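Local coordinates for protein putative triphosphoribosyl-dephospho-coA synthase (Archaeoglobus fulgidus DSM 4304, PDB 3H9P) that is of unproven function but may bind ATP and act as a triphosphoribosyl-dephospho-CoA synthase, at residues I36-L41 / S95-E100; R88-R93 / K130-E135; K162-F167 / S238-A243; H180-F185 / A227-I232. All blocks are in the same frame, centred on the assembly; numbering follows the deposited sequence.

Interaction 1. Residues I36-L41 / S95-E100; sequences IGEGVL and SLSVLE
Ser97 sets its OG beside its own backbone N (chi1 -70°) and Glu38, starting out away from helix 92-105, bends at chi2, which swings its carboxylate back to the serine. Ser97 OG donates to Glu38 OE2 at 3.1 Å, meeting the oxygen on its anti side, 35° out of the carboxylate plane. The same hydroxyl lies in a weak bond with Arg93 O, and Glu38 OE1 has a long, weak ion pair with Arg42. A leucine in place of Glu38 would probably deprive the Ser97 hydroxyl of its acceptor on the neighbouring helix. Beside this hydrogen bond Gly37 presents bare backbone, so Ser97 CB can stand 3.4 Å from Gly37 C. Val98 CG2 rests on Gly37 CA at 4.0 Å and meets Val40 CG2 at 4.2 Å, the inward side of the contact, where Leu62 and Val65 of helix 58-68 continue the packing. Toward the outside, Leu41 lies obliquely across Glu100, its methyls CD1 and CD2 against the carboxylate, with CD2 at 3.9 Å from Glu100 OE1. The axes come within 7.5 Å and run only 12° apart: a close, nearly parallel helix pair that meets through a glycine, within an all-helical fold.

Interaction 2. Residues R88-R93 / K130-E135; sequences RRTDFR and KINLYE
Around Phe92 and Asn132, whose CA atoms are 4.2 Å apart, the two segments pass in roughly opposite directions (141°), each a short link between the end of one helix and the start of the next. Thr90 and Asn132 cross there at about a right angle. With OG1 placed between its backbone N and carbonyl carbon, Thr90 accepts from Leu133 N at 3.2 Å (145° at the hydrogen), while its stronger polar partner is Leu87 O. Asn132 ND2 returns a weak bond to Thr90 O at 3.3 Å. The other end of this amide works within its own segment: Asn132 OD1 takes Glu135 N at 2.7 Å, nearly in line with the C=O bond, and Tyr134 N more weakly. Glu135 OE1 answers to Asn132 N at 2.9 Å, completing a capping box, and also forms a salt bridge with Lys129 of the second subunit. To one side, Arg88 and Tyr134 run alongside each other; Arg88 CG sits squarely over the ring, 3.7 Å from the Tyr134 ring centroid, in a CH-pi contact, with the guanidinium turned 61° from the ring plane. Tyr134 OH is bonded to Val151 O. On the other side, Phe92 CA makes a CH...O contact of 3.4 Å with Ile131 O, and Phe92 CD1 meets Lys130 CG obliquely at 4.1 Å. Leu133 N, Tyr134 N and Glu135 N thus all find side-chain acceptors, the one at Tyr134 N weak: the start of helix 133-138 is capped by its own segment, while Thr90 OG1 across the contact takes one further amide, Leu133 N.

Interaction 3. Residues K162-F167 / S238-A243; sequences KFLLSF and SSIFLA
Leu164 points its CD1 methyl end-on at helix 230-246, while Leu165, one residue on, comes in from the flank; Ala243 stands between the two. Leu164 carries CG beside its backbone N (chi1 -70°), which lays CD1 on the backbone of the opposing helix, 3.8 Å from Ile240 CA and close to Ser239 O. The same methyl lies 4.0 Å from Ala243 CB and touches Ile240 CG1 at 4.0 Å, although the side chain of Ile240 sets out away from helix 155-167. Leu165 starts along the interface rather than into it, and its CD2 closes on Ala243 CB at 3.8 Å, beside Ala243 O at 3.6 Å. The alanine methyl is therefore held between two leucine branches, and its small size is consistent with the 6.4 Å between Leu165 CA and Ala243 CA. Ser239 also faces the contact, through CB; its hydroxyl is hydrogen-bonded to Ser157 O and Leu235 O. Leu177 of helix 171-182 packs against both Leu164 and Ser239, and Ala161 joins Ala243. The axes are 9.0 Å apart at closest approach and cross at -57°, an oblique helix crossing made by aliphatic side chains, which packs helix 230-246, the last in this all-helical fold, on helix 155-167.

Interaction 4. Residues H180-F185 / A227-I232; sequences HLLSKF and ANPGTI
Leu181 O is gripped by two amides, Lys184 N at 3.0 Å and Phe185 N at 3.1 Å, where helix 171-182 finishes, and the same oxygen borders Ile232 CD1. Ile232 is the hub of the contact, its CG1, CG2 and CD1 each touching the other segment. CG2, anti to the backbone N, lies 3.5 Å from Leu182 N and 3.7 Å from Leu181 CB, pressed into the last helical turn. CD1 reaches past the end of that helix to Phe185 O at 3.5 Å. CG1 takes Leu182 CD1 at 3.9 Å. Leu182 swings CG anti to its own N (chi1 -160°), which carries CD1 across to the proline ring obliquely, 3.6 Å from Pro229 CB and nearly as close to CG. Pro229, the centre of an inverse gamma turn, sits at the N-cap position of helix 230-246, so the leucine meets the very start of that helix. Asp187 bonds to Ile232 N and Thr231 OG1 in the first turn of helix 230-246, and Ile202 and Ala206 of helix 196-208 lie against Leu182. An alanine at Ile232 would probably open a gap beside Leu182 CD1 and against the last turn of helix 171-182, where CG1, CG2 and CD1 had packed. Across these two segments the contact is purely van der Waals: Leu181 O is satisfied within its own segment and Ile232 N by Asp187, and branched aliphatic carbons fill the space between the two helix ends.

Interactions 1 and 2 form one continuous patch: both use helix 92-105, Ser95 OG probably bonds to Ile131 O, and Ile36 packs on Leu133. Both are only partly buried, and both mix apolar packing with polar links, a serine-carboxylate bond in the first and helix capping in the second, which also reaches the second subunit. Interactions 3 and 4 are buried and aliphatic. They share helix 230-246, interaction 4 at its start and interaction 3 further along, and bring to it the consecutive helices 155-167 and 171-182, which meet where Phe163 stacks on His180. Interaction 1 lies across the chain's centre from interactions 3 and 4, about 26 and 24 Å away between centres.

Interaction 1. Residues I36-L41 / S95-E100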
loop_
_atom_site.group_PDB
_atom_site.type_symbol
_atom_site.label_atom_id
_atom_site.label_comp_id
_atom_site.label_asym_id
_atom_site.label_seq_id
_atom_site.Cartn_x
_atom_site.Cartn_y
_atom_site.Cartn_z
ATOM N N ILE A 36 7.242 9.756 20.507
ATOM C CA ILE A 36 6.638 8.604 19.816
ATOM C C ILE A 36 7.601 7.918 18.819
ATOM O O ILE A 36 7.908 6.739 18.977
ATOM C CB ILE A 36 5.266 8.910 19.147
ATOM C CG1 ILE A 36 4.252 9.511 20.141
ATOM C CG2 ILE A 36 4.683 7.628 18.414
ATOM C CD1 ILE A 36 4.037 8.746 21.384
ATOM N N GLY A 37 8.031 8.670 17.800
ATOM C CA GLY A 37 8.908 8.197 16.738
ATOM C C GLY A 37 10.161 7.517 17.255
ATOM O O GLY A 37 10.424 6.344 16.950
ATOM N N GLU A 38 10.949 8.273 18.015
ATOM C CA GLU A 38 12.155 7.764 18.652
ATOM C C GLU A 38 11.866 6.500 19.431
ATOM O O GLU A 38 12.650 5.555 19.386
ATOM C CB GLU A 38 12.734 8.798 19.628
ATOM C CG GLU A 38 13.805 9.652 19.050
ATOM C CD GLU A 38 14.709 8.869 18.106
ATOM O OE1 GLU A 38 15.453 7.976 18.596
ATOM O OE2 GLU A 38 14.647 9.143 16.879
ATOM N N GLY A 39 10.750 6.510 20.147
ATOM C CA GLY A 39 10.309 5.371 20.938
ATOM C C GLY A 39 10.131 4.093 20.142
ATOM O O GLY A 39 10.631 3.018 20.537
ATOM N N VAL A 40 9.431 4.210 19.010
ATOM C CA VAL A 40 9.170 3.052 18.148
ATOM C C VAL A 40 10.501 2.572 17.632
ATOM O O VAL A 40 10.792 1.399 17.728
ATOM C CB VAL A 40 8.227 3.400 16.961
ATOM C CG1 VAL A 40 8.018 2.195 15.999
ATOM C CG2 VAL A 40 6.904 3.949 17.469
ATOM N N LEU A 41 11.341 3.501 17.189
ATOM C CA LEU A 41 12.654 3.165 16.646
ATOM C C LEU A 41 13.612 2.477 17.636
ATOM O O LEU A 41 14.295 1.510 17.285
ATOM C CB LEU A 41 13.298 4.401 15.990
ATOM C CG LEU A 41 14.711 4.258 15.413
ATOM C CD1 LEU A 41 14.727 3.351 14.204
ATOM C CD2 LEU A 41 15.338 5.618 15.052
ATOM N N SER A 95 7.424 10.702 12.026
ATOM C CA SER A 95 7.187 9.931 10.808
ATOM C C SER A 95 8.438 9.299 10.240
ATOM O O SER A 95 8.425 8.131 9.875
ATOM C CB SER A 95 6.583 10.853 9.765
ATOM O OG SER A 95 5.239 11.044 10.099
ATOM N N LEU A 96 9.507 10.091 10.193
ATOM C CA LEU A 96 10.801 9.674 9.670
ATOM C C LEU A 96 11.419 8.555 10.536
ATOM O O LEU A 96 11.904 7.553 10.010
ATOM C CB LEU A 96 11.755 10.899 9.567
ATOM C CG LEU A 96 11.454 11.934 8.473
ATOM C CD1 LEU A 96 12.425 13.148 8.473
ATOM C CD2 LEU A 96 11.463 11.286 7.087
ATOM N N SER A 97 11.403 8.739 11.858
ATOM C CA SER A 97 11.791 7.683 12.782
ATOM C C SER A 97 10.933 6.438 12.585
ATOM O O SER A 97 11.448 5.326 12.517
ATOM C CB SER A 97 11.629 8.144 14.216
ATOM O OG SER A 97 12.590 9.120 14.511
ATOM N N VAL A 98 9.628 6.620 12.468
ATOM C CA VAL A 98 8.811 5.449 12.299
ATOM C C VAL A 98 9.165 4.709 11.000
ATOM O O VAL A 98 9.284 3.475 11.005
ATOM C CB VAL A 98 7.319 5.779 12.414
ATOM C CG1 VAL A 98 6.448 4.615 11.950
ATOM C CG2 VAL A 98 6.990 6.121 13.867
ATOM N N LEU A 99 9.349 5.467 9.914
ATOM C CA LEU A 99 9.755 4.927 8.625
ATOM C C LEU A 99 11.105 4.183 8.665
ATOM O O LEU A 99 11.225 3.059 8.165
ATOM C CB LEU A 99 9.758 6.044 7.569
ATOM C CG LEU A 99 9.973 5.662 6.102
ATOM C CD1 LEU A 99 9.086 4.475 5.684
ATOM C CD2 LEU A 99 9.676 6.858 5.212
ATOM N N GLU A 100 12.111 4.789 9.282
ATOM C CA GLU A 100 13.360 4.091 9.556
ATOM C C GLU A 100 13.180 2.822 10.408
ATOM O O GLU A 100 13.816 1.812 10.153
ATOM C CB GLU A 100 14.354 5.033 10.219
ATOM C CG GLU A 100 15.702 4.376 10.479
ATOM C CD GLU A 100 16.619 5.233 11.296
ATOM O OE1 GLU A 100 16.359 6.464 11.366
ATOM O OE2 GLU A 100 17.606 4.688 11.860
#

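Interaction 2. Residues R88-R93 / K130-E135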
loop_
_atom_site.group_PDB
_atom_site.type_symbol
_atom_site.label_atom_id
_atom_site.label_comp_id
_atom_site.label_asym_id
_atom_site.label_seq_id
_atom_site.Cartn_x
_atom_site.Cartn_y
_atom_site.Cartn_z
ATOM N N ARG A 88 -1.455 13.430 17.275
ATOM C CA ARG A 88 -1.751 14.638 16.527
ATOM C C ARG A 88 -0.688 15.717 16.797
ATOM O O ARG A 88 -0.474 16.587 15.970
ATOM C CB ARG A 88 -3.122 15.210 16.912
ATOM C CG ARG A 88 -4.335 14.331 16.717
ATOM C CD ARG A 88 -5.596 15.062 17.276
ATOM N NE ARG A 88 -6.834 14.415 16.835
ATOM C CZ ARG A 88 -7.776 13.877 17.620
ATOM N NH1 ARG A 88 -7.674 13.932 18.949
ATOM N NH2 ARG A 88 -8.845 13.294 17.060
ATOM N N ARG A 89 -0.040 15.702 17.956
ATOM C CA ARG A 89 0.948 16.753 18.228
ATOM C C ARG A 89 2.363 16.312 17.852
ATOM O O ARG A 89 3.325 16.989 18.201
ATOM C CB ARG A 89 0.925 17.181 19.705
ATOM C CG ARG A 89 -0.301 17.958 20.145
ATOM C CD ARG A 89 -0.500 17.871 21.646
ATOM N NE ARG A 89 -1.880 18.227 21.970
ATOM C CZ ARG A 89 -2.314 19.473 22.187
ATOM N NH1 ARG A 89 -1.463 20.503 22.165
ATOM N NH2 ARG A 89 -3.604 19.692 22.443
ATOM N N THR A 90 2.499 15.170 17.187
ATOM C CA THR A 90 3.818 14.712 16.733
ATOM C C THR A 90 4.245 15.636 15.608
ATOM O O THR A 90 3.475 16.493 15.212
ATOM C CB THR A 90 3.786 13.269 16.171
ATOM O OG1 THR A 90 2.762 13.177 15.165
ATOM C CG2 THR A 90 3.534 12.255 17.295
ATOM N N ASP A 91 5.468 15.493 15.108
ATOM C CA ASP A 91 5.876 16.223 13.894
ATOM C C ASP A 91 6.476 15.241 12.858
ATOM O O ASP A 91 6.398 14.009 13.051
ATOM C CB ASP A 91 6.812 17.377 14.240
ATOM C CG ASP A 91 8.152 16.907 14.709
ATOM O OD1 ASP A 91 8.402 15.684 14.669
ATOM O OD2 ASP A 91 8.964 17.754 15.137
ATOM N N PHE A 92 7.064 15.771 11.785
ATOM C CA PHE A 92 7.510 14.941 10.645
ATOM C C PHE A 92 8.685 14.062 11.022
ATOM O O PHE A 92 8.864 12.978 10.470
ATOM C CB PHE A 92 7.824 15.772 9.381
ATOM C CG PHE A 92 9.107 16.572 9.472
ATOM C CD1 PHE A 92 9.076 17.906 9.820
ATOM C CD2 PHE A 92 10.337 15.989 9.202
ATOM C CE1 PHE A 92 10.262 18.666 9.897
ATOM C CE2 PHE A 92 11.507 16.725 9.280
ATOM C CZ PHE A 92 11.473 18.070 9.628
ATOM N N ARG A 93 9.468 14.505 11.996
ATOM C CA ARG A 93 10.560 13.689 12.485
ATOM C C ARG A 93 10.057 12.395 13.105
ATOM O O ARG A 93 10.734 11.369 13.016
ATOM C CB ARG A 93 11.397 14.459 13.474
ATOM C CG ARG A 93 12.010 15.706 12.881
ATOM C CD ARG A 93 13.200 16.112 13.675
ATOM N NE ARG A 93 14.061 17.002 12.900
ATOM C CZ ARG A 93 15.210 17.494 13.346
ATOM N NH1 ARG A 93 15.632 17.185 14.578
ATOM N NH2 ARG A 93 15.931 18.290 12.566
ATOM N N LYS A 130 5.979 18.469 5.819
ATOM C CA LYS A 130 5.895 18.402 7.275
ATOM C C LYS A 130 4.735 17.507 7.711
ATOM O O LYS A 130 3.795 17.924 8.407
ATOM C CB LYS A 130 5.814 19.817 7.857
ATOM C CG LYS A 130 7.059 20.639 7.531
ATOM C CD LYS A 130 7.001 22.014 8.196
ATOM C CE LYS A 130 7.918 23.017 7.532
ATOM N NZ LYS A 130 7.985 24.333 8.277
ATOM N N ILE A 131 4.803 16.259 7.269
ATOM C CA ILE A 131 3.720 15.327 7.512
ATOM C C ILE A 131 4.000 14.556 8.781
ATOM O O ILE A 131 4.890 13.678 8.832
ATOM C CB ILE A 131 3.439 14.390 6.313
ATOM C CG1 ILE A 131 3.218 15.233 5.045
ATOM C CG2 ILE A 131 2.248 13.506 6.623
ATOM C CD1 ILE A 131 2.787 14.453 3.758
ATOM N N ASN A 132 3.237 14.892 9.817
ATOM C CA ASN A 132 3.434 14.245 11.081
ATOM C C ASN A 132 2.897 12.799 11.064
ATOM O O ASN A 132 2.334 12.328 10.073
ATOM C CB ASN A 132 2.910 15.113 12.213
ATOM C CG ASN A 132 1.435 14.924 12.490
ATOM O OD1 ASN A 132 0.782 14.026 11.989
ATOM N ND2 ASN A 132 0.913 15.784 13.341
ATOM N N LEU A 133 3.081 12.076 12.146
ATOM C CA LEU A 133 2.822 10.651 12.091
ATOM C C LEU A 133 1.324 10.414 11.974
ATOM O O LEU A 133 0.876 9.442 11.385
ATOM C CB LEU A 133 3.373 9.984 13.333
ATOM C CG LEU A 133 3.145 8.488 13.519
ATOM C CD1 LEU A 133 3.825 7.666 12.348
ATOM C CD2 LEU A 133 3.730 8.144 14.885
ATOM N N TYR A 134 0.555 11.339 12.543
ATOM C CA TYR A 134 -0.896 11.245 12.537
ATOM C C TYR A 134 -1.398 11.431 11.120
ATOM O O TYR A 134 -2.162 10.599 10.611
ATOM C CB TYR A 134 -1.485 12.288 13.471
ATOM C CG TYR A 134 -2.981 12.261 13.540
ATOM C CD1 TYR A 134 -3.628 11.270 14.269
ATOM C CD2 TYR A 134 -3.759 13.249 12.905
ATOM C CE1 TYR A 134 -4.998 11.236 14.379
ATOM C CE2 TYR A 134 -5.168 13.222 13.002
ATOM C CZ TYR A 134 -5.763 12.203 13.754
ATOM O OH TYR A 134 -7.112 12.094 13.892
ATOM N N GLU A 135 -0.943 12.514 10.495
ATOM C CA GLU A 135 -1.348 12.882 9.124
ATOM C C GLU A 135 -0.940 11.803 8.137
ATOM O O GLU A 135 -1.700 11.434 7.262
ATOM C CB GLU A 135 -0.773 14.248 8.726
ATOM C CG GLU A 135 -1.184 15.344 9.704
ATOM C CD GLU A 135 -0.332 16.618 9.644
ATOM O OE1 GLU A 135 0.910 16.567 9.456
ATOM O OE2 GLU A 135 -0.922 17.705 9.811
#

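Interaction 3. Residues K162-F167 / S238-A243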
loop_
_atom_site.group_PDB
_atom_site.type_symbol
_atom_site.label_atom_id
_atom_site.label_comp_id
_atom_site.label_asym_id
_atom_site.label_seq_id
_atom_site.Cartn_x
_atom_site.Cartn_y
_atom_site.Cartn_z
ATOM N N LYS A 162 -12.224 -4.581 26.263
ATOM C CA LYS A 162 -13.530 -4.939 26.783
ATOM C C LYS A 162 -13.810 -6.452 26.659
ATOM O O LYS A 162 -14.396 -7.043 27.557
ATOM C CB LYS A 162 -14.595 -4.125 26.082
ATOM C CG LYS A 162 -14.485 -2.617 26.302
ATOM C CD LYS A 162 -15.630 -1.887 25.564
ATOM C CE LYS A 162 -15.811 -0.472 26.077
ATOM N NZ LYS A 162 -16.441 0.439 25.062
ATOM N N PHE A 163 -13.369 -7.080 25.573
ATOM C CA PHE A 163 -13.555 -8.512 25.401
ATOM C C PHE A 163 -12.865 -9.270 26.550
ATOM O O PHE A 163 -13.485 -10.112 27.219
ATOM C CB PHE A 163 -12.990 -8.915 24.045
ATOM C CG PHE A 163 -13.248 -10.358 23.635
ATOM C CD1 PHE A 163 -14.331 -10.681 22.823
ATOM C CD2 PHE A 163 -12.350 -11.362 23.981
ATOM C CE1 PHE A 163 -14.552 -12.000 22.398
ATOM C CE2 PHE A 163 -12.552 -12.684 23.581
ATOM C CZ PHE A 163 -13.652 -13.010 22.773
ATOM N N LEU A 164 -11.587 -8.955 26.774
ATOM C CA LEU A 164 -10.763 -9.552 27.840
ATOM C C LEU A 164 -11.355 -9.329 29.206
ATOM O O LEU A 164 -11.482 -10.276 30.000
ATOM C CB LEU A 164 -9.338 -8.985 27.825
ATOM C CG LEU A 164 -8.419 -9.374 26.656
ATOM C CD1 LEU A 164 -7.165 -8.463 26.605
ATOM C CD2 LEU A 164 -8.049 -10.915 26.624
ATOM N N LEU A 165 -11.707 -8.072 29.481
ATOM C CA LEU A 165 -12.303 -7.716 30.748
ATOM C C LEU A 165 -13.565 -8.522 31.041
ATOM O O LEU A 165 -13.763 -8.898 32.181
ATOM C CB LEU A 165 -12.588 -6.215 30.845
ATOM C CG LEU A 165 -11.410 -5.227 30.835
ATOM C CD1 LEU A 165 -11.994 -3.857 31.132
ATOM C CD2 LEU A 165 -10.308 -5.605 31.847
ATOM N N SER A 166 -14.408 -8.807 30.043
ATOM C CA SER A 166 -15.608 -9.619 30.347
ATOM C C SER A 166 -15.250 -11.059 30.629
ATOM O O SER A 166 -16.035 -11.796 31.208
ATOM C CB SER A 166 -16.710 -9.514 29.288
ATOM O OG SER A 166 -16.251 -9.907 28.024
ATOM N N PHE A 167 -14.028 -11.434 30.281
ATOM C CA PHE A 167 -13.582 -12.808 30.434
ATOM C C PHE A 167 -13.021 -13.110 31.809
ATOM O O PHE A 167 -13.510 -14.009 32.485
ATOM C CB PHE A 167 -12.527 -13.138 29.393
ATOM C CG PHE A 167 -12.898 -14.256 28.503
ATOM C CD1 PHE A 167 -13.358 -13.999 27.218
ATOM C CD2 PHE A 167 -12.804 -15.566 28.943
ATOM C CE1 PHE A 167 -13.724 -15.031 26.391
ATOM C CE2 PHE A 167 -13.173 -16.613 28.116
ATOM C CZ PHE A 167 -13.631 -16.341 26.841
ATOM N N SER A 238 -1.963 -4.835 22.070
ATOM C CA SER A 238 -2.354 -3.489 22.467
ATOM C C SER A 238 -3.635 -3.551 23.340
ATOM O O SER A 238 -3.789 -2.747 24.265
ATOM C CB SER A 238 -2.529 -2.586 21.249
ATOM O OG SER A 238 -3.558 -3.054 20.415
ATOM N N SER A 239 -4.536 -4.498 23.016
ATOM C CA SER A 239 -5.737 -4.764 23.813
ATOM C C SER A 239 -5.407 -5.212 25.256
ATOM O O SER A 239 -6.098 -4.803 26.177
ATOM C CB SER A 239 -6.604 -5.858 23.162
ATOM O OG SER A 239 -7.198 -5.401 21.987
ATOM N N ILE A 240 -4.398 -6.088 25.410
ATOM C CA ILE A 240 -3.923 -6.528 26.710
ATOM C C ILE A 240 -3.443 -5.326 27.507
ATOM O O ILE A 240 -3.799 -5.164 28.655
ATOM C CB ILE A 240 -2.765 -7.588 26.610
ATOM C CG1 ILE A 240 -3.265 -8.928 26.049
ATOM C CG2 ILE A 240 -2.148 -7.863 28.004
ATOM C CD1 ILE A 240 -2.150 -9.911 25.654
ATOM N N PHE A 241 -2.641 -4.473 26.874
ATOM C CA PHE A 241 -2.160 -3.283 27.525
ATOM C C PHE A 241 -3.309 -2.423 28.046
ATOM O O PHE A 241 -3.299 -2.016 29.188
ATOM C CB PHE A 241 -1.187 -2.438 26.683
ATOM C CG PHE A 241 -0.664 -1.216 27.456
ATOM C CD1 PHE A 241 0.333 -1.353 28.413
ATOM C CD2 PHE A 241 -1.267 0.029 27.316
ATOM C CE1 PHE A 241 0.772 -0.259 29.190
ATOM C CE2 PHE A 241 -0.839 1.138 28.080
ATOM C CZ PHE A 241 0.178 0.988 29.027
ATOM N N LEU A 242 -4.284 -2.123 27.206
ATOM C CA LEU A 242 -5.448 -1.366 27.707
ATOM C C LEU A 242 -6.200 -2.071 28.832
ATOM O O LEU A 242 -6.551 -1.437 29.835
ATOM C CB LEU A 242 -6.396 -0.965 26.573
ATOM C CG LEU A 242 -5.722 -0.021 25.570
ATOM C CD1 LEU A 242 -6.585 0.281 24.327
ATOM C CD2 LEU A 242 -5.295 1.282 26.284
ATOM N N ALA A 243 -6.409 -3.381 28.709
ATOM C CA ALA A 243 -7.167 -4.097 29.746
ATOM C C ALA A 243 -6.443 -4.055 31.104
ATOM O O ALA A 243 -7.095 -3.948 32.182
ATOM C CB ALA A 243 -7.472 -5.545 29.310
#

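Interaction 4. Residues H180-F185 / A227-I232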
loop_
_atom_site.group_PDB
_atom_site.type_symbol
_atom_site.label_atom_id
_atom_site.label_comp_id
_atom_site.label_asym_id
_atom_site.label_seq_id
_atom_site.Cartn_x
_atom_site.Cartn_y
_atom_site.Cartn_z
ATOM N N HIS A 180 -11.096 -14.260 18.057
ATOM C CA HIS A 180 -12.040 -13.196 17.799
ATOM C C HIS A 180 -11.501 -12.174 16.797
ATOM O O HIS A 180 -12.190 -11.840 15.827
ATOM C CB HIS A 180 -12.343 -12.491 19.091
ATOM C CG HIS A 180 -13.344 -11.396 18.961
ATOM N ND1 HIS A 180 -14.692 -11.642 18.774
ATOM C CD2 HIS A 180 -13.207 -10.048 19.034
ATOM C CE1 HIS A 180 -15.344 -10.492 18.738
ATOM N NE2 HIS A 180 -14.468 -9.510 18.888
ATOM N N LEU A 181 -10.301 -11.630 17.051
ATOM C CA LEU A 181 -9.764 -10.618 16.133
ATOM C C LEU A 181 -9.442 -11.278 14.779
ATOM O O LEU A 181 -9.724 -10.713 13.717
ATOM C CB LEU A 181 -8.559 -9.885 16.731
ATOM C CG LEU A 181 -8.804 -9.108 18.042
ATOM C CD1 LEU A 181 -7.511 -8.562 18.722
ATOM C CD2 LEU A 181 -9.770 -7.998 17.801
ATOM N N LEU A 182 -8.903 -12.495 14.822
ATOM C CA LEU A 182 -8.636 -13.244 13.605
ATOM C C LEU A 182 -9.903 -13.419 12.725
ATOM O O LEU A 182 -9.838 -13.275 11.488
ATOM C CB LEU A 182 -7.982 -14.598 13.937
ATOM C CG LEU A 182 -7.205 -15.328 12.824
ATOM C CD1 LEU A 182 -5.956 -14.529 12.338
ATOM C CD2 LEU A 182 -6.826 -16.724 13.275
ATOM N N SER A 183 -11.057 -13.691 13.328
ATOM C CA SER A 183 -12.281 -13.811 12.492
ATOM C C SER A 183 -12.936 -12.503 12.036
ATOM O O SER A 183 -13.926 -12.530 11.303
ATOM C CB SER A 183 -13.347 -14.795 13.041
ATOM O OG SER A 183 -13.069 -15.274 14.330
ATOM N N LYS A 184 -12.394 -11.370 12.433
ATOM C CA LYS A 184 -13.110 -10.127 12.237
ATOM C C LYS A 184 -12.363 -9.237 11.251
ATOM O O LYS A 184 -12.961 -8.503 10.477
ATOM C CB LYS A 184 -13.269 -9.439 13.599
ATOM C CG LYS A 184 -14.264 -8.338 13.665
ATOM C CD LYS A 184 -14.256 -7.757 15.065
ATOM C CE LYS A 184 -15.341 -6.742 15.263
ATOM N NZ LYS A 184 -16.483 -7.416 15.909
ATOM N N PHE A 185 -11.042 -9.300 11.278
ATOM C CA PHE A 185 -10.269 -8.362 10.485
ATOM C C PHE A 185 -9.307 -9.178 9.666
ATOM O O PHE A 185 -8.532 -9.946 10.234
ATOM C CB PHE A 185 -9.523 -7.373 11.377
ATOM C CG PHE A 185 -10.423 -6.537 12.244
ATOM C CD1 PHE A 185 -11.212 -5.524 11.688
ATOM C CD2 PHE A 185 -10.464 -6.754 13.608
ATOM C CE1 PHE A 185 -12.016 -4.749 12.483
ATOM C CE2 PHE A 185 -11.284 -5.991 14.425
ATOM C CZ PHE A 185 -12.073 -4.996 13.872
ATOM N N ALA A 227 1.788 -17.975 5.868
ATOM C CA ALA A 227 0.885 -16.860 6.150
ATOM C C ALA A 227 0.837 -16.568 7.643
ATOM O O ALA A 227 0.210 -17.312 8.376
ATOM C CB ALA A 227 -0.515 -17.200 5.650
ATOM N N ASN A 228 1.479 -15.507 8.103
ATOM C CA ASN A 228 1.456 -15.192 9.526
ATOM C C ASN A 228 0.613 -13.964 9.791
ATOM O O ASN A 228 0.923 -12.909 9.288
ATOM C CB ASN A 228 2.868 -14.949 10.061
ATOM C CG ASN A 228 2.863 -14.270 11.452
ATOM O OD1 ASN A 228 2.231 -14.756 12.397
ATOM N ND2 ASN A 228 3.546 -13.140 11.562
ATOM N N PRO A 229 -0.453 -14.088 10.586
ATOM C CA PRO A 229 -1.322 -12.938 10.873
ATOM C C PRO A 229 -0.762 -12.020 11.946
ATOM O O PRO A 229 -1.383 -11.850 13.001
ATOM C CB PRO A 229 -2.605 -13.573 11.396
ATOM C CG PRO A 229 -2.376 -15.040 11.463
ATOM C CD PRO A 229 -0.936 -15.322 11.231
ATOM N N GLY A 230 0.389 -11.412 11.662
ATOM C CA GLY A 230 1.101 -10.567 12.621
ATOM C C GLY A 230 0.314 -9.416 13.226
ATOM O O GLY A 230 0.481 -9.090 14.398
ATOM N N THR A 231 -0.559 -8.803 12.439
ATOM C CA THR A 231 -1.279 -7.619 12.875
ATOM C C THR A 231 -2.306 -7.987 13.922
ATOM O O THR A 231 -2.583 -7.200 14.832
ATOM C CB THR A 231 -2.002 -6.962 11.703
ATOM O OG1 THR A 231 -1.115 -6.895 10.578
ATOM C CG2 THR A 231 -2.496 -5.562 12.054
ATOM N N ILE A 232 -2.877 -9.185 13.797
ATOM C CA ILE A 232 -3.866 -9.657 14.728
ATOM C C ILE A 232 -3.232 -9.847 16.105
ATOM O O ILE A 232 -3.773 -9.391 17.123
ATOM C CB ILE A 232 -4.566 -10.937 14.203
ATOM C CG1 ILE A 232 -5.158 -10.697 12.816
ATOM C CG2 ILE A 232 -5.625 -11.434 15.205
ATOM C CD1 ILE A 232 -6.151 -9.475 12.749
#